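Local coordinates for giardin subunit alpha-1 (Giardia intestinalis, PDB 4EVF), which is an annexin that binds calcium and, in a calcium-dependent way, phospholipids, and belongs to the giardins involved in parasite attachment to the intestinal mucosa, at residues V99-P104 and L225-L230; R229-L234 and L260-A265. All coordinates share one frame; numbering follows the deposited sequence.

The chain first reaches residues 99-104, where helix 92-100 ends and a tight turn leads into helix 104-118. Interaction 1 closes a large, mostly helical loop of 120 residues by bringing 225-230 back onto this turn. It joins predicted annexin repeats 2 and 4 near the centre of the molecule. Interaction 2 starts where that loop ends. It closes a much shorter loop of 25 residues, within predicted repeat 4, between 229-234 and 260-265. The two loops follow one another along the chain, and the contacts share Arg229 and Leu230. Helix 227-240 serves both contacts, and His228 O lies 3.7 Å from Ala262 CB where they touch.

Interaction 1. Residues V99-P104 and L225-L230; sequences VILCTP and LGMHRL
Met227 meets Leu101 across the contact; the flat groups of 225-230 lie on the far side of that segment, clear of 99-104. They are covered by carbons of their own segment. The His228 ring has Arg229 CG 3.5 Å above one face, nearer the ring's edge than its middle. The Arg229 guanidinium has Leu225 CD1 over its centre on one face. Met227 has CG anti to its carbonyl carbon (chi1 -73°), and a bend at chi2 (-67°) brings its methyl to the turn. CE lies 3.4 Å from Cys102 O and 3.6 Å from Ile100 O. Leu101 and Met227 run antiparallel alongside one another. Leu101 CD2 lies 3.7 Å from Met227 SD and 3.3 Å from Met227 O.

Leu101 is the centre of an inverse gamma turn between helices 92-100 and 104-118. The contact joins the predicted second annexin repeat to the start of the predicted fourth. Gly226 holds the N-cap position of helix 227-240, and its O accepts from both Arg229 N and Leu230 N. Leu230 CD2 touches both Leu101 CB at 3.7 Å and Ile100 CG2 at 3.8 Å. The Ile100 and Leu230 side chains lie roughly perpendicular, and both also touch Cys219 of helix 211-225.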
loop_
_atom_site.group_PDB
_atom_site.type_symbol
_atom_site.label_atom_id
_atom_site.label_comp_id
_atom_site.label_asym_id
_atom_site.label_seq_id
_atom_site.Cartn_x
_atom_site.Cartn_y
_atom_site.Cartn_z
ATOM N N VAL A 99 -4.241 4.961 -1.430
ATOM C CA VAL A 99 -5.210 5.506 -0.483
ATOM C C VAL A 99 -5.544 4.502 0.627
ATOM O O VAL A 99 -5.616 4.857 1.803
ATOM C CB VAL A 99 -6.528 5.942 -1.211
ATOM C CG1 VAL A 99 -7.614 6.295 -0.211
ATOM C CG2 VAL A 99 -6.270 7.112 -2.137
ATOM N N ILE A 100 -5.735 3.239 0.260
ATOM C CA ILE A 100 -6.181 2.249 1.235
ATOM C C ILE A 100 -5.039 1.580 2.008
ATOM O O ILE A 100 -5.137 1.381 3.215
ATOM C CB ILE A 100 -7.087 1.179 0.606
ATOM C CG1 ILE A 100 -8.235 1.850 -0.151
ATOM C CG2 ILE A 100 -7.619 0.241 1.697
ATOM C CD1 ILE A 100 -9.198 0.872 -0.819
ATOM N N LEU A 101 -3.968 1.231 1.303
ATOM C CA LEU A 101 -2.784 0.657 1.920
ATOM C C LEU A 101 -1.897 1.817 2.392
ATOM O O LEU A 101 -0.879 2.143 1.777
ATOM C CB LEU A 101 -2.062 -0.240 0.910
ATOM C CG LEU A 101 -0.947 -1.232 1.274
ATOM C CD1 LEU A 101 0.365 -0.494 1.370
ATOM C CD2 LEU A 101 -1.227 -2.055 2.542
ATOM N N CYS A 102 -2.308 2.445 3.487
ATOM C CA CYS A 102 -1.622 3.630 3.982
ATOM C C CYS A 102 -1.986 3.844 5.448
ATOM O O CYS A 102 -3.138 3.700 5.837
ATOM C CB CYS A 102 -2.029 4.840 3.152
ATOM S SG CYS A 102 -1.124 6.361 3.472
ATOM N N THR A 103 -0.995 4.171 6.262
ATOM C CA THR A 103 -1.259 4.507 7.661
ATOM C C THR A 103 -1.751 5.959 7.726
ATOM O O THR A 103 -1.433 6.761 6.853
ATOM C CB THR A 103 0.024 4.377 8.486
ATOM O OG1 THR A 103 0.954 5.367 8.047
ATOM C CG2 THR A 103 0.660 3.009 8.285
ATOM N N PRO A 104 -2.531 6.308 8.760
ATOM C CA PRO A 104 -2.997 7.696 8.856
ATOM C C PRO A 104 -1.847 8.701 8.920
ATOM O O PRO A 104 -1.959 9.787 8.345
ATOM C CB PRO A 104 -3.828 7.716 10.154
ATOM C CG PRO A 104 -3.538 6.441 10.847
ATOM C CD PRO A 104 -3.094 5.453 9.814
ATOM N N LEU A 225 -8.074 -5.375 8.894
ATOM C CA LEU A 225 -7.505 -6.568 9.534
ATOM C C LEU A 225 -6.008 -6.420 9.781
ATOM O O LEU A 225 -5.463 -6.974 10.732
ATOM C CB LEU A 225 -7.754 -7.823 8.699
ATOM C CG LEU A 225 -9.190 -8.342 8.664
ATOM C CD1 LEU A 225 -9.251 -9.660 7.900
ATOM C CD2 LEU A 225 -9.708 -8.512 10.089
ATOM N N GLY A 226 -5.346 -5.683 8.904
ATOM C CA GLY A 226 -3.929 -5.442 9.049
ATOM C C GLY A 226 -3.322 -5.087 7.714
ATOM O O GLY A 226 -3.592 -5.743 6.699
ATOM N N MET A 227 -2.502 -4.046 7.716
ATOM C CA MET A 227 -1.847 -3.582 6.504
ATOM C C MET A 227 -1.047 -4.688 5.798
ATOM O O MET A 227 -0.973 -4.705 4.567
ATOM C CB MET A 227 -0.953 -2.383 6.821
ATOM C CG MET A 227 -1.721 -1.105 7.109
ATOM S SD MET A 227 -2.600 -0.484 5.656
ATOM C CE MET A 227 -3.922 0.433 6.441
ATOM N N HIS A 228 -0.449 -5.598 6.568
ATOM C CA HIS A 228 0.320 -6.709 5.986
ATOM C C HIS A 228 -0.580 -7.720 5.284
ATOM O O HIS A 228 -0.147 -8.412 4.361
ATOM C CB HIS A 228 1.174 -7.425 7.048
ATOM C CG HIS A 228 0.378 -8.216 8.042
ATOM N ND1 HIS A 228 -0.407 -7.624 9.010
ATOM C CD2 HIS A 228 0.263 -9.553 8.232
ATOM C CE1 HIS A 228 -0.982 -8.563 9.744
ATOM N NE2 HIS A 228 -0.589 -9.741 9.295
ATOM N N ARG A 229 -1.832 -7.791 5.727
ATOM C CA ARG A 229 -2.817 -8.666 5.096
ATOM C C ARG A 229 -3.364 -8.064 3.804
ATOM O O ARG A 229 -3.669 -8.789 2.865
ATOM C CB ARG A 229 -3.944 -9.014 6.073
ATOM C CG ARG A 229 -3.459 -9.825 7.266
ATOM C CD ARG A 229 -4.573 -10.178 8.219
ATOM N NE ARG A 229 -5.397 -11.275 7.712
ATOM C CZ ARG A 229 -6.251 -11.970 8.459
ATOM N NH1 ARG A 229 -6.386 -11.685 9.748
ATOM N NH2 ARG A 229 -6.965 -12.952 7.919
ATOM N N LEU A 230 -3.506 -6.743 3.758
ATOM C CA LEU A 230 -3.846 -6.091 2.502
ATOM C C LEU A 230 -2.661 -6.203 1.537
ATOM O O LEU A 230 -2.843 -6.477 0.342
ATOM C CB LEU A 230 -4.251 -4.622 2.710
ATOM C CG LEU A 230 -4.622 -3.883 1.420
ATOM C CD1 LEU A 230 -5.781 -4.600 0.685
ATOM C CD2 LEU A 230 -4.974 -2.427 1.661
#

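Interaction 2. Residues R229-L234 and L260-A265; sequences RLAAYL and LGAKHA
Ala232 and Ala262 bring the two backbones very close, with their CA atoms 4.8 Å apart. This is the tight part of the contact. Ala232 CB lies 3.8 Å from Ala262 O. Ala262 CB in turn meets Ala231 CB at 4.1 Å. All three alanines are buried. Each presents a single methyl, so helix 227-240 and the one-turn helix 262-265 can approach with little side-chain bulk between them. Ala231 also touches Cys259, just before the second segment.

Ala265 still packs its methyl on Ala232, with the two CB atoms 4.1 Å apart. The contact loosens beyond it, at Arg229, where the CA atoms of Arg229 and Ala265 stand 5.8 Å apart. Ala265 is only partly exposed, while Arg229 is exposed. Arg229 uses just the aliphatic start of its chain here, with CG 4.0 Å from Ala265 CB. A bend at chi3 (77°) lies beyond this point, and the guanidinium does not join the contact. On the outer side of the short helix, Lys263 points away from the contact, and its NZ is hydrogen-bonded to Arg293 O. Lys263 CG also covers part of one face of the exposed His264 ring.

Both segments belong to the predicted fourth annexin repeat, consistent with packing within one repeat. Tyr233 packs on helix 211-225, its ring edge-to-face with Tyr218.

Several backbone groups bond within their own segment. Gly261 O accepts from both His264 N and Ala265 N, and Arg229 O accepts from Tyr233 N. Across the contact the meeting atoms are mostly methyl and methylene carbons, with Ala262 O against a methyl. The contact rests on close van der Waals fit and buried apolar surface, not on directed bonds or paired charges.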
loop_
_atom_site.group_PDB
_atom_site.type_symbol
_atom_site.label_atom_id
_atom_site.label_comp_id
_atom_site.label_asym_id
_atom_site.label_seq_id
_atom_site.Cartn_x
_atom_site.Cartn_y
_atom_site.Cartn_z
ATOM N N ARG A 229 -1.832 -7.791 5.727
ATOM C CA ARG A 229 -2.817 -8.666 5.096
ATOM C C ARG A 229 -3.364 -8.064 3.804
ATOM O O ARG A 229 -3.669 -8.789 2.865
ATOM C CB ARG A 229 -3.944 -9.014 6.073
ATOM C CG ARG A 229 -3.459 -9.825 7.266
ATOM C CD ARG A 229 -4.573 -10.178 8.219
ATOM N NE ARG A 229 -5.397 -11.275 7.712
ATOM C CZ ARG A 229 -6.251 -11.970 8.459
ATOM N NH1 ARG A 229 -6.386 -11.685 9.748
ATOM N NH2 ARG A 229 -6.965 -12.952 7.919
ATOM N N LEU A 230 -3.506 -6.743 3.758
ATOM C CA LEU A 230 -3.846 -6.091 2.502
ATOM C C LEU A 230 -2.661 -6.203 1.537
ATOM O O LEU A 230 -2.843 -6.477 0.342
ATOM C CB LEU A 230 -4.251 -4.622 2.710
ATOM C CG LEU A 230 -4.622 -3.883 1.420
ATOM C CD1 LEU A 230 -5.781 -4.600 0.685
ATOM C CD2 LEU A 230 -4.974 -2.427 1.661
ATOM N N ALA A 231 -1.448 -5.984 2.057
ATOM C CA ALA A 231 -0.233 -6.174 1.267
ATOM C C ALA A 231 -0.182 -7.566 0.616
ATOM O O ALA A 231 0.098 -7.690 -0.575
ATOM C CB ALA A 231 1.004 -5.950 2.130
ATOM N N ALA A 232 -0.431 -8.606 1.404
ATOM C CA ALA A 232 -0.435 -9.977 0.879
ATOM C C ALA A 232 -1.376 -10.099 -0.325
ATOM O O ALA A 232 -1.004 -10.634 -1.372
ATOM C CB ALA A 232 -0.850 -10.944 1.947
ATOM N N TYR A 233 -2.600 -9.611 -0.143
ATOM C CA TYR A 233 -3.630 -9.628 -1.179
ATOM C C TYR A 233 -3.252 -8.843 -2.442
ATOM O O TYR A 233 -3.449 -9.298 -3.573
ATOM C CB TYR A 233 -4.937 -9.077 -0.602
ATOM C CG TYR A 233 -6.026 -8.895 -1.646
ATOM C CD1 TYR A 233 -6.568 -9.994 -2.308
ATOM C CD2 TYR A 233 -6.514 -7.633 -1.963
ATOM C CE1 TYR A 233 -7.558 -9.844 -3.258
ATOM C CE2 TYR A 233 -7.517 -7.472 -2.927
ATOM C CZ TYR A 233 -8.029 -8.588 -3.568
ATOM O OH TYR A 233 -9.021 -8.460 -4.528
ATOM N N LEU A 234 -2.742 -7.635 -2.250
ATOM C CA LEU A 234 -2.343 -6.826 -3.379
ATOM C C LEU A 234 -1.090 -7.407 -4.046
ATOM O O LEU A 234 -0.940 -7.326 -5.253
ATOM C CB LEU A 234 -2.134 -5.367 -2.940
ATOM C CG LEU A 234 -3.353 -4.505 -2.552
ATOM C CD1 LEU A 234 -3.009 -3.103 -2.026
ATOM C CD2 LEU A 234 -4.397 -4.430 -3.661
ATOM N N LEU A 260 6.143 -6.224 6.234
ATOM C CA LEU A 260 6.967 -7.413 6.033
ATOM C C LEU A 260 6.324 -8.723 6.515
ATOM O O LEU A 260 6.802 -9.808 6.186
ATOM C CB LEU A 260 8.374 -7.220 6.604
ATOM C CG LEU A 260 9.262 -6.305 5.757
ATOM C CD1 LEU A 260 10.551 -5.965 6.488
ATOM C CD2 LEU A 260 9.562 -6.927 4.380
ATOM N N GLY A 261 5.242 -8.621 7.285
ATOM C CA GLY A 261 4.480 -9.792 7.690
ATOM C C GLY A 261 3.645 -10.360 6.548
ATOM O O GLY A 261 2.953 -11.368 6.693
ATOM N N ALA A 262 3.724 -9.711 5.394
ATOM C CA ALA A 262 2.960 -10.131 4.229
ATOM C C ALA A 262 3.255 -11.588 3.864
ATOM O O ALA A 262 2.343 -12.348 3.526
ATOM C CB ALA A 262 3.239 -9.201 3.067
ATOM N N LYS A 263 4.521 -11.997 3.957
ATOM C CA LYS A 263 4.882 -13.350 3.533
ATOM C C LYS A 263 4.150 -14.453 4.315
ATOM O O LYS A 263 3.852 -15.522 3.774
ATOM C CB LYS A 263 6.399 -13.556 3.559
ATOM C CG LYS A 263 7.053 -13.215 4.868
ATOM C CD LYS A 263 8.573 -13.298 4.758
ATOM C CE LYS A 263 9.234 -12.568 5.920
ATOM N NZ LYS A 263 10.712 -12.730 5.913
ATOM N N HIS A 264 3.845 -14.185 5.580
ATOM C CA HIS A 264 3.163 -15.157 6.426
ATOM C C HIS A 264 1.671 -15.166 6.133
ATOM O O HIS A 264 1.041 -16.229 6.062
ATOM C CB HIS A 264 3.440 -14.856 7.900
ATOM C CG HIS A 264 4.902 -14.819 8.233
ATOM N ND1 HIS A 264 5.671 -15.960 8.338
ATOM C CD2 HIS A 264 5.743 -13.778 8.455
ATOM C CE1 HIS A 264 6.918 -15.625 8.621
ATOM N NE2 HIS A 264 6.986 -14.308 8.701
ATOM N N ALA A 265 1.111 -13.978 5.941
ATOM C CA ALA A 265 -0.297 -13.852 5.603
ATOM C C ALA A 265 -0.545 -14.330 4.180
ATOM O O ALA A 265 -1.680 -14.612 3.796
ATOM C CB ALA A 265 -0.755 -12.413 5.760
#